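Local coordinates for iron-regulated ABC transporter siderophore-binding protein SirA (Staphylococcus aureus subsp. aureus, PDB 3MWF) that binds staphyloferrin B, an iron-carrying siderophore, and probably delivers it to a membrane ABC transporter for import, at residues T112-K117 with A181-N186; I175-Y180 with K198-G203; D205-T210 with I215-A220. All coordinates share one frame; numbering follows the deposited sequence.

In the fold
Contacts 1, 2 and 3 run outward from the staphyloferrin B cleft into the second lobe. Contact 1 joins the two lobes, with T112, V113 and F114 at the siderophore and the F114 side chain about 9 Å from the bound iron(III). Contact 2, its centre 11 Å from that of contact 1, shares helix 179-187 with it and gives Y176 to the same pocket. Contact 3 is centred 9 Å from contact 2, and their strands 173-176 and 206-209 are sheet neighbours; a probable hydrogen bond of 2.8 Å links G178 N to D205 O. Although contacts 1 and 3 have centres 17 Å apart, F114 CZ packs against D205 OD2 at 3.8 Å.

Contact 1 of 3, residues T112-K117 with A181-N186; sequences TVFKFK and AGEILN. With SE8 (5-[(2-{[(3S)-5-{[(2S)-2-amino-2-carboxyethyl]amino}-3-carboxy-3-hydroxy-5-oxopentanoyl]amino}ethyl)amino]-2,5-dioxopentanoic acid), chain C.
K115, the N-cap of helix 116-127 and centre of an inverse gamma turn, faces E183 on helix 179-187 with their CA atoms 8.0 Å apart. The interaction at the heart of the contact is a salt bridge, K115 NZ to E183 OE2 at 2.7 Å, received on the syn lone pair of the carboxylate. The lysine runs extended as far as CE and then bends (chi4 -83°), which swings NZ onto the acid. E183 CG stands beside its own backbone N, and the extended chain beyond carries the carboxylate across to the loop. Its other oxygen, OE1, accepts from two waters, and each of these accepts in turn from a lysine: one from K115 NZ, the other from K117 NZ. The acid is thus gripped directly by one lysine and through water by both, which probably favours its charged form. F114 lies between this ion pair and the siderophore. At one edge, in the ring plane, CE1 meets E183 OE2 at 3.6 Å, with the carboxylate turned 86° from the ring; at the opposite edge CD2 approaches SE8 O27, also at 3.6 Å. One ring face is topped by T112 CG2, 3.7 Å above its centre. Farther along, F116 CE1 touches I184 CG1 at 3.8 Å, the two side chains crossing nearly at right angles. As in other siderophore-binding proteins of this class, two lobes flank the cleft: 112-117 leads out of edge strand 107-110 of the first, while helix 179-187 follows strand 173-176 of the second. Helix 130-155, which links the lobes, brings Y140 edge-to-face with F116 and against I184, and S280 of helix 277-290 also meets both residues.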
loop_
_atom_site.group_PDB
_atom_site.type_symbol
_atom_site.label_atom_id
_atom_site.label_comp_id
_atom_site.label_asym_id
_atom_site.label_seq_id
_atom_site.Cartn_x
_atom_site.Cartn_y
_atom_site.Cartn_z
ATOM N N THR A 112 8.024 1.295 6.935
ATOM C CA THR A 112 7.727 0.562 5.699
ATOM C C THR A 112 7.028 1.449 4.684
ATOM O O THR A 112 6.990 2.659 4.826
ATOM C CB THR A 112 6.926 -0.738 5.939
ATOM O OG1 THR A 112 6.883 -1.582 4.733
ATOM C CG2 THR A 112 5.544 -0.372 6.425
ATOM N N VAL A 113 6.479 0.808 3.657
ATOM C CA VAL A 113 6.046 1.557 2.487
ATOM C C VAL A 113 4.532 1.687 2.397
ATOM O O VAL A 113 4.045 2.408 1.536
ATOM C CB VAL A 113 6.587 0.928 1.165
ATOM C CG1 VAL A 113 8.122 0.892 1.178
ATOM C CG2 VAL A 113 5.971 -0.494 0.928
ATOM N N PHE A 114 3.811 0.922 3.218
ATOM C CA PHE A 114 2.352 0.793 2.993
ATOM C C PHE A 114 1.485 1.464 4.054
ATOM O O PHE A 114 0.233 1.483 3.911
ATOM C CB PHE A 114 1.937 -0.688 2.814
ATOM C CG PHE A 114 2.335 -1.571 3.962
ATOM C CD1 PHE A 114 1.648 -1.504 5.196
ATOM C CD2 PHE A 114 3.394 -2.465 3.825
ATOM C CE1 PHE A 114 2.048 -2.319 6.277
ATOM C CE2 PHE A 114 3.794 -3.295 4.859
ATOM C CZ PHE A 114 3.109 -3.236 6.110
ATOM N N LYS A 115 2.121 1.999 5.106
ATOM C CA LYS A 115 1.334 2.666 6.176
ATOM C C LYS A 115 1.127 4.129 5.794
ATOM O O LYS A 115 1.833 5.041 6.281
ATOM C CB LYS A 115 1.999 2.508 7.549
ATOM C CG LYS A 115 2.106 1.037 8.014
ATOM C CD LYS A 115 2.918 0.935 9.325
ATOM C CE LYS A 115 3.068 -0.535 9.795
ATOM N NZ LYS A 115 1.876 -0.997 10.552
ATOM N N PHE A 116 0.165 4.341 4.892
ATOM C CA PHE A 116 0.044 5.628 4.204
ATOM C C PHE A 116 -0.312 6.753 5.191
ATOM O O PHE A 116 0.003 7.915 4.939
ATOM C CB PHE A 116 -0.957 5.526 3.051
ATOM C CG PHE A 116 -2.393 5.465 3.519
ATOM C CD1 PHE A 116 -2.980 4.246 3.850
ATOM C CD2 PHE A 116 -3.133 6.644 3.656
ATOM C CE1 PHE A 116 -4.300 4.183 4.308
ATOM C CE2 PHE A 116 -4.454 6.601 4.127
ATOM C CZ PHE A 116 -5.038 5.356 4.449
ATOM N N LYS A 117 -0.916 6.401 6.338
ATOM C CA LYS A 117 -1.225 7.425 7.344
ATOM C C LYS A 117 0.055 7.914 8.001
ATOM O O LYS A 117 0.216 9.110 8.253
ATOM C CB LYS A 117 -2.244 6.891 8.363
ATOM C CG LYS A 117 -3.613 6.620 7.715
ATOM C CD LYS A 117 -4.566 5.761 8.585
ATOM C CE LYS A 117 -3.904 4.430 8.993
ATOM N NZ LYS A 117 -4.645 3.129 8.780
ATOM N N ALA A 181 -3.533 -3.285 1.786
ATOM C CA ALA A 181 -4.987 -3.510 1.759
ATOM C C ALA A 181 -5.456 -4.114 3.071
ATOM O O ALA A 181 -6.509 -3.755 3.560
ATOM C CB ALA A 181 -5.404 -4.407 0.586
ATOM N N GLY A 182 -4.654 -5.001 3.659
ATOM C CA GLY A 182 -5.051 -5.612 4.946
ATOM C C GLY A 182 -5.267 -4.613 6.081
ATOM O O GLY A 182 -6.215 -4.753 6.887
ATOM N N GLU A 183 -4.404 -3.604 6.167
ATOM C CA GLU A 183 -4.620 -2.559 7.168
ATOM C C GLU A 183 -5.854 -1.697 6.898
ATOM O O GLU A 183 -6.554 -1.326 7.844
ATOM C CB GLU A 183 -3.394 -1.668 7.349
ATOM C CG GLU A 183 -2.189 -2.442 7.944
ATOM C CD GLU A 183 -1.150 -1.520 8.564
ATOM O OE1 GLU A 183 -1.302 -0.289 8.590
ATOM O OE2 GLU A 183 -0.155 -2.036 9.082
ATOM N N ILE A 184 -6.108 -1.364 5.626
ATOM C CA ILE A 184 -7.308 -0.605 5.274
ATOM C C ILE A 184 -8.573 -1.399 5.591
ATOM O O ILE A 184 -9.497 -0.861 6.207
ATOM C CB ILE A 184 -7.262 -0.150 3.813
ATOM C CG1 ILE A 184 -6.179 0.932 3.686
ATOM C CG2 ILE A 184 -8.633 0.454 3.384
ATOM C CD1 ILE A 184 -5.738 1.172 2.224
ATOM N N LEU A 185 -8.601 -2.678 5.223
ATOM C CA LEU A 185 -9.766 -3.495 5.575
ATOM C C LEU A 185 -9.959 -3.516 7.092
ATOM O O LEU A 185 -11.109 -3.509 7.563
ATOM C CB LEU A 185 -9.687 -4.922 5.022
ATOM C CG LEU A 185 -9.654 -5.064 3.506
ATOM C CD1 LEU A 185 -9.709 -6.532 3.143
ATOM C CD2 LEU A 185 -10.778 -4.251 2.838
ATOM N N ASN A 186 -8.862 -3.621 7.840
ATOM C CA ASN A 186 -8.951 -3.565 9.302
ATOM C C ASN A 186 -9.588 -2.221 9.777
ATOM O O ASN A 186 -10.467 -2.202 10.656
ATOM C CB ASN A 186 -7.565 -3.761 9.954
ATOM C CG ASN A 186 -7.674 -4.075 11.448
ATOM O OD1 ASN A 186 -7.467 -3.208 12.315
ATOM N ND2 ASN A 186 -8.027 -5.294 11.746
HETATM C C1 SE8 C . 9.883 -6.235 -4.295
HETATM C C2 SE8 C . 8.861 -7.057 -5.030
HETATM C C3 SE8 C . 8.041 -6.185 -5.969
HETATM N N4 SE8 C . 7.207 -5.219 -5.263
HETATM C C5 SE8 C . 5.951 -5.474 -4.954
HETATM C C6 SE8 C . 5.249 -4.463 -4.081
HETATM C C7 SE8 C . 5.553 -4.716 -2.604
HETATM C C8 SE8 C . 4.954 -3.555 -1.789
HETATM C C9 SE8 C . 4.979 -3.766 -0.276
HETATM N N10 SE8 C . 6.016 -4.417 0.247
HETATM C C11 SE8 C . 6.072 -4.595 1.680
HETATM C C12 SE8 C . 7.302 -3.922 2.263
HETATM N N13 SE8 C . 7.640 -4.440 3.582
HETATM C C14 SE8 C . 8.365 -5.578 3.797
HETATM C C15 SE8 C . 9.207 -6.141 2.691
HETATM C C16 SE8 C . 8.198 -6.893 1.860
HETATM C C17 SE8 C . 8.474 -6.952 0.389
HETATM C C18 SE8 C . 8.521 -8.308 -0.135
HETATM O O19 SE8 C . 10.902 -5.845 -4.924
HETATM O O20 SE8 C . 9.703 -6.019 -3.080
HETATM N N21 SE8 C . 7.991 -7.731 -4.047
HETATM O O22 SE8 C . 5.345 -6.461 -5.321
HETATM C C23 SE8 C . 5.004 -6.066 -2.179
HETATM O O24 SE8 C . 3.770 -6.198 -1.986
HETATM O O25 SE8 C . 5.791 -7.031 -2.008
HETATM O O26 SE8 C . 6.980 -4.795 -2.435
HETATM O O27 SE8 C . 4.064 -3.321 0.409
HETATM O O28 SE8 C . 8.338 -6.186 4.852
HETATM O O29 SE8 C . 8.511 -5.953 -0.335
HETATM O O30 SE8 C . 8.263 -8.477 -1.322
HETATM O O31 SE8 C . 8.775 -9.272 0.631
HETATM O O HOH W 1 -0.539 1.173 10.670
HETATM O O HOH W 2 -2.454 1.625 6.973
#

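Contact 2 of 3, residues I175-Y180 with K198-G203; sequences IYAGGY and KQVDNG. With SE8 (5-[(2-{[(3S)-5-{[(2S)-2-amino-2-carboxyethyl]amino}-3-carboxy-3-hydroxy-5-oxopentanoyl]amino}ethyl)amino]-2,5-dioxopentanoic acid), chain C.
A177 and V200 make the van der Waals join between the turn after strand 173-176 and the last turn of helix 194-201, with CA atoms 6.8 Å apart. A177 CB and V200 CG2 press together at 3.5 Å, tighter than usual for two carbons. V200 sets CG1 anti to its backbone N (chi1 172°), which places CG2 beside that N and turns it to the alanine. The same methyl comes within 4.4 Å of G178 N, a looser approach. Polar bonding belongs to each segment separately. On the pocket side Y176 OH donates to SE8 O24, one oxygen of a siderophore carboxylate, at 2.6 Å; that oxygen lies at the ring edge, in its plane. R174 hydrogen-bonds both the tyrosine hydroxyl and the siderophore, tying the phenol and its ligand to one guanidinium group. On the other segment the helix ends in a Schellman motif with G203, at positive phi, as its C-prime residue: G203 N reaches V200 O at 2.9 Å and K204 N reaches Q199 O. V200 thus takes part both in the apolar contact, through CG2, and in the helix terminus, through its carbonyl. Y176 rests on strand 163-168 through V165 and N167, I175 pairs by backbone with I207 to join strand 173-176 to strand 206-209, and the chain then enters helix 179-187.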
loop_
_atom_site.group_PDB
_atom_site.type_symbol
_atom_site.label_atom_id
_atom_site.label_comp_id
_atom_site.label_asym_id
_atom_site.label_seq_id
_atom_site.Cartn_x
_atom_site.Cartn_y
_atom_site.Cartn_z
ATOM N N ILE A 175 -0.867 -13.829 1.513
ATOM C CA ILE A 175 -2.068 -13.204 2.106
ATOM C C ILE A 175 -1.624 -11.871 2.660
ATOM O O ILE A 175 -0.687 -11.827 3.465
ATOM C CB ILE A 175 -2.655 -14.055 3.280
ATOM C CG1 ILE A 175 -2.956 -15.466 2.784
ATOM C CG2 ILE A 175 -3.886 -13.319 3.874
ATOM C CD1 ILE A 175 -3.350 -16.472 3.971
ATOM N N TYR A 176 -2.270 -10.779 2.224
ATOM C CA TYR A 176 -1.973 -9.447 2.754
ATOM C C TYR A 176 -2.903 -9.257 3.943
ATOM O O TYR A 176 -3.944 -8.636 3.825
ATOM C CB TYR A 176 -2.135 -8.347 1.674
ATOM C CG TYR A 176 -0.952 -8.321 0.762
ATOM C CD1 TYR A 176 -0.734 -9.358 -0.146
ATOM C CD2 TYR A 176 -0.023 -7.267 0.826
ATOM C CE1 TYR A 176 0.411 -9.378 -0.968
ATOM C CE2 TYR A 176 1.110 -7.267 0.013
ATOM C CZ TYR A 176 1.323 -8.325 -0.884
ATOM O OH TYR A 176 2.430 -8.372 -1.701
ATOM N N ALA A 177 -2.515 -9.865 5.068
ATOM C CA ALA A 177 -3.296 -9.837 6.308
ATOM C C ALA A 177 -3.283 -8.430 6.875
ATOM O O ALA A 177 -4.334 -7.840 7.159
ATOM C CB ALA A 177 -2.715 -10.861 7.318
ATOM N N GLY A 178 -2.069 -7.897 6.980
ATOM C CA GLY A 178 -1.809 -6.479 7.104
ATOM C C GLY A 178 -1.364 -5.993 5.732
ATOM O O GLY A 178 -1.993 -6.294 4.702
ATOM N N GLY A 179 -0.260 -5.274 5.699
ATOM C CA GLY A 179 0.143 -4.658 4.450
ATOM C C GLY A 179 -0.864 -3.599 4.016
ATOM O O GLY A 179 -1.739 -3.178 4.797
ATOM N N TYR A 180 -0.735 -3.140 2.777
ATOM C CA TYR A 180 -1.532 -1.997 2.346
ATOM C C TYR A 180 -3.034 -2.252 2.477
ATOM O O TYR A 180 -3.729 -1.472 3.166
ATOM C CB TYR A 180 -1.225 -1.640 0.883
ATOM C CG TYR A 180 -1.916 -0.360 0.499
ATOM C CD1 TYR A 180 -1.448 0.878 0.992
ATOM C CD2 TYR A 180 -3.045 -0.376 -0.329
ATOM C CE1 TYR A 180 -2.100 2.052 0.663
ATOM C CE2 TYR A 180 -3.704 0.826 -0.656
ATOM C CZ TYR A 180 -3.223 2.009 -0.158
ATOM O OH TYR A 180 -3.824 3.197 -0.485
ATOM N N LYS A 198 -3.980 -14.485 14.527
ATOM C CA LYS A 198 -2.832 -14.863 15.360
ATOM C C LYS A 198 -1.516 -14.505 14.657
ATOM O O LYS A 198 -0.565 -14.062 15.314
ATOM C CB LYS A 198 -2.857 -16.367 15.697
ATOM C CG LYS A 198 -1.651 -16.808 16.549
ATOM C CD LYS A 198 -1.793 -18.239 17.086
ATOM C CE LYS A 198 -2.520 -18.306 18.449
ATOM N NZ LYS A 198 -3.922 -18.813 18.342
ATOM N N GLN A 199 -1.440 -14.707 13.335
ATOM C CA GLN A 199 -0.248 -14.313 12.567
ATOM C C GLN A 199 0.010 -12.814 12.668
ATOM O O GLN A 199 1.146 -12.359 12.914
ATOM C CB GLN A 199 -0.381 -14.745 11.105
ATOM C CG GLN A 199 -0.553 -16.244 10.961
ATOM C CD GLN A 199 0.583 -16.997 11.615
ATOM O OE1 GLN A 199 1.729 -16.799 11.272
ATOM N NE2 GLN A 199 0.256 -17.863 12.569
ATOM N N VAL A 200 -1.054 -12.032 12.510
ATOM C CA VAL A 200 -0.973 -10.593 12.626
ATOM C C VAL A 200 -0.538 -10.185 14.033
ATOM O O VAL A 200 0.323 -9.317 14.186
ATOM C CB VAL A 200 -2.311 -9.925 12.207
ATOM C CG1 VAL A 200 -2.301 -8.429 12.518
ATOM C CG2 VAL A 200 -2.530 -10.175 10.699
ATOM N N ASP A 201 -1.114 -10.827 15.041
ATOM C CA ASP A 201 -0.756 -10.518 16.436
ATOM C C ASP A 201 0.716 -10.843 16.720
ATOM O O ASP A 201 1.319 -10.239 17.627
ATOM C CB ASP A 201 -1.632 -11.298 17.402
ATOM C CG ASP A 201 -3.093 -10.879 17.370
ATOM O OD1 ASP A 201 -3.455 -9.770 16.925
ATOM O OD2 ASP A 201 -3.882 -11.689 17.859
ATOM N N ASN A 202 1.282 -11.783 15.963
ATOM C CA ASN A 202 2.701 -12.178 16.069
ATOM C C ASN A 202 3.612 -11.291 15.225
ATOM O O ASN A 202 4.811 -11.568 15.076
ATOM C CB ASN A 202 2.886 -13.643 15.668
ATOM C CG ASN A 202 2.261 -14.603 16.658
ATOM O OD1 ASN A 202 1.972 -14.232 17.791
ATOM N ND2 ASN A 202 2.042 -15.851 16.231
ATOM N N GLY A 203 3.050 -10.214 14.690
ATOM C CA GLY A 203 3.825 -9.235 13.931
ATOM C C GLY A 203 3.938 -9.496 12.444
ATOM O O GLY A 203 4.693 -8.794 11.747
HETATM C C1 SE8 C . 9.883 -6.235 -4.295
HETATM C C2 SE8 C . 8.861 -7.057 -5.030
HETATM C C3 SE8 C . 8.041 -6.185 -5.969
HETATM N N4 SE8 C . 7.207 -5.219 -5.263
HETATM C C5 SE8 C . 5.951 -5.474 -4.954
HETATM C C6 SE8 C . 5.249 -4.463 -4.081
HETATM C C7 SE8 C . 5.553 -4.716 -2.604
HETATM C C8 SE8 C . 4.954 -3.555 -1.789
HETATM C C9 SE8 C . 4.979 -3.766 -0.276
HETATM N N10 SE8 C . 6.016 -4.417 0.247
HETATM C C11 SE8 C . 6.072 -4.595 1.680
HETATM C C12 SE8 C . 7.302 -3.922 2.263
HETATM N N13 SE8 C . 7.640 -4.440 3.582
HETATM C C14 SE8 C . 8.365 -5.578 3.797
HETATM C C15 SE8 C . 9.207 -6.141 2.691
HETATM C C16 SE8 C . 8.198 -6.893 1.860
HETATM C C17 SE8 C . 8.474 -6.952 0.389
HETATM C C18 SE8 C . 8.521 -8.308 -0.135
HETATM O O19 SE8 C . 10.902 -5.845 -4.924
HETATM O O20 SE8 C . 9.703 -6.019 -3.080
HETATM N N21 SE8 C . 7.991 -7.731 -4.047
HETATM O O22 SE8 C . 5.345 -6.461 -5.321
HETATM C C23 SE8 C . 5.004 -6.066 -2.179
HETATM O O24 SE8 C . 3.770 -6.198 -1.986
HETATM O O25 SE8 C . 5.791 -7.031 -2.008
HETATM O O26 SE8 C . 6.980 -4.795 -2.435
HETATM O O27 SE8 C . 4.064 -3.321 0.409
HETATM O O28 SE8 C . 8.338 -6.186 4.852
HETATM O O29 SE8 C . 8.511 -5.953 -0.335
HETATM O O30 SE8 C . 8.263 -8.477 -1.322
HETATM O O31 SE8 C . 8.775 -9.272 0.631
#

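Contact 3 of 3, residues D205-T210 with I215-A220; sequences DIIQLT and IPLMNA
Strand 206-209 presents I207 and L209 to L217 and M218 of the 3-10 segment 215-218, and the backbones come nearest at L209 and I215, CA to CA 8.3 Å. The short turn is held by its own bonds, M218 N to I215 O at 2.8 Å and N219 N to P216 O at 3.0 Å. I207 and L217 meet tip to tip, CG2 against CD2 at 4.2 Å; the leucine gets there because its CG points directly away from the main-chain N (chi1 -170°). The same methyl, L217 CD2, also lies 4.4 Å from L209 CD2. The strand is the edge of the mixed sheet of the second lobe, and the turn belongs to the connection that carries the chain past strands 173-176 and 163-168 to strand 222-227. I207 and L209 use one face of that edge, whereas I206, just before them, touches the siderophore. M218, extended beyond CG, runs antiparallel alongside the L209 side chain and brings CE to 4.0 Å from L209 CD1. W245 of helix 236-246 packs on both L209 and M218, L196 of helix 194-201 touches I207 and L217, and N193 ND2 bonds the carbonyls of L217 and N219.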
loop_
_atom_site.group_PDB
_atom_site.type_symbol
_atom_site.label_atom_id
_atom_site.label_comp_id
_atom_site.label_asym_id
_atom_site.label_seq_id
_atom_site.Cartn_x
_atom_site.Cartn_y
_atom_site.Cartn_z
ATOM N N ASP A 205 2.666 -9.265 8.643
ATOM C CA ASP A 205 1.846 -8.357 7.830
ATOM C C ASP A 205 1.474 -9.092 6.524
ATOM O O ASP A 205 0.299 -9.171 6.128
ATOM C CB ASP A 205 2.640 -7.110 7.392
ATOM C CG ASP A 205 3.144 -6.243 8.539
ATOM O OD1 ASP A 205 2.369 -5.884 9.458
ATOM O OD2 ASP A 205 4.345 -5.874 8.480
ATOM N N ILE A 206 2.490 -9.624 5.848
ATOM C CA ILE A 206 2.293 -10.221 4.530
ATOM C C ILE A 206 2.806 -11.632 4.662
ATOM O O ILE A 206 3.986 -11.832 4.989
ATOM C CB ILE A 206 3.083 -9.437 3.452
ATOM C CG1 ILE A 206 2.532 -8.003 3.371
ATOM C CG2 ILE A 206 3.003 -10.183 2.074
ATOM C CD1 ILE A 206 3.437 -6.978 2.663
ATOM N N ILE A 207 1.924 -12.606 4.477
ATOM C CA ILE A 207 2.259 -14.012 4.659
ATOM C C ILE A 207 2.556 -14.666 3.326
ATOM O O ILE A 207 1.706 -14.668 2.437
ATOM C CB ILE A 207 1.097 -14.744 5.341
ATOM C CG1 ILE A 207 0.800 -14.054 6.671
ATOM C CG2 ILE A 207 1.420 -16.223 5.535
ATOM C CD1 ILE A 207 -0.531 -14.338 7.189
ATOM N N GLN A 208 3.767 -15.210 3.173
ATOM C CA GLN A 208 4.094 -15.908 1.941
ATOM C C GLN A 208 3.741 -17.349 2.159
ATOM O O GLN A 208 4.075 -17.915 3.221
ATOM C CB GLN A 208 5.582 -15.791 1.643
ATOM C CG GLN A 208 5.974 -14.405 1.350
ATOM C CD GLN A 208 7.301 -14.330 0.583
ATOM O OE1 GLN A 208 7.614 -13.292 0.025
ATOM N NE2 GLN A 208 8.079 -15.448 0.549
ATOM N N LEU A 209 2.997 -17.926 1.224
ATOM C CA LEU A 209 2.652 -19.336 1.287
ATOM C C LEU A 209 3.207 -20.093 0.114
ATOM O O LEU A 209 3.119 -19.641 -1.043
ATOM C CB LEU A 209 1.143 -19.504 1.293
ATOM C CG LEU A 209 0.456 -18.824 2.465
ATOM C CD1 LEU A 209 -1.024 -18.987 2.311
ATOM C CD2 LEU A 209 0.964 -19.433 3.809
ATOM N N THR A 210 3.731 -21.274 0.396
ATOM C CA THR A 210 4.402 -22.053 -0.638
ATOM C C THR A 210 3.632 -23.331 -0.929
ATOM O O THR A 210 3.923 -24.005 -1.919
ATOM C CB THR A 210 5.855 -22.387 -0.214
ATOM O OG1 THR A 210 5.842 -23.141 1.005
ATOM C CG2 THR A 210 6.643 -21.110 0.068
ATOM N N ILE A 215 -3.864 -23.209 2.188
ATOM C CA ILE A 215 -5.033 -22.453 1.736
ATOM C C ILE A 215 -6.073 -22.171 2.847
ATOM O O ILE A 215 -6.634 -21.071 2.896
ATOM C CB ILE A 215 -5.644 -23.089 0.474
ATOM C CG1 ILE A 215 -4.774 -22.691 -0.737
ATOM C CG2 ILE A 215 -7.101 -22.643 0.294
ATOM C CD1 ILE A 215 -5.063 -23.513 -2.011
ATOM N N PRO A 216 -6.305 -23.125 3.775
ATOM C CA PRO A 216 -7.256 -22.792 4.840
ATOM C C PRO A 216 -6.986 -21.523 5.643
ATOM O O PRO A 216 -7.917 -20.969 6.218
ATOM C CB PRO A 216 -7.207 -24.042 5.734
ATOM C CG PRO A 216 -6.997 -25.147 4.727
ATOM C CD PRO A 216 -5.966 -24.563 3.789
ATOM N N LEU A 217 -5.724 -21.074 5.706
ATOM C CA LEU A 217 -5.391 -19.832 6.377
ATOM C C LEU A 217 -6.097 -18.615 5.748
ATOM O O LEU A 217 -6.266 -17.581 6.412
ATOM C CB LEU A 217 -3.856 -19.638 6.442
ATOM C CG LEU A 217 -3.278 -18.504 7.300
ATOM C CD1 LEU A 217 -3.694 -18.675 8.772
ATOM C CD2 LEU A 217 -1.724 -18.440 7.179
ATOM N N MET A 218 -6.496 -18.756 4.483
ATOM C CA MET A 218 -7.188 -17.713 3.743
ATOM C C MET A 218 -8.658 -17.597 4.107
ATOM O O MET A 218 -9.354 -16.695 3.619
ATOM C CB MET A 218 -7.130 -18.058 2.237
ATOM C CG MET A 218 -5.708 -18.133 1.712
ATOM S SD MET A 218 -5.810 -18.712 0.002
ATOM C CE MET A 218 -4.069 -18.778 -0.350
ATOM N N ASN A 219 -9.179 -18.536 4.909
ATOM C CA ASN A 219 -10.635 -18.590 5.069
ATOM C C ASN A 219 -11.239 -17.267 5.538
ATOM O O ASN A 219 -10.686 -16.590 6.395
ATOM C CB ASN A 219 -11.065 -19.724 6.018
ATOM C CG ASN A 219 -12.527 -20.095 5.805
ATOM O OD1 ASN A 219 -13.051 -19.999 4.674
ATOM N ND2 ASN A 219 -13.210 -20.469 6.888
ATOM N N ALA A 220 -12.386 -16.904 4.956
ATOM C CA ALA A 220 -13.029 -15.632 5.187
ATOM C C ALA A 220 -14.442 -15.712 4.636
ATOM O O ALA A 220 -14.759 -16.614 3.849
ATOM C CB ALA A 220 -12.257 -14.515 4.466
#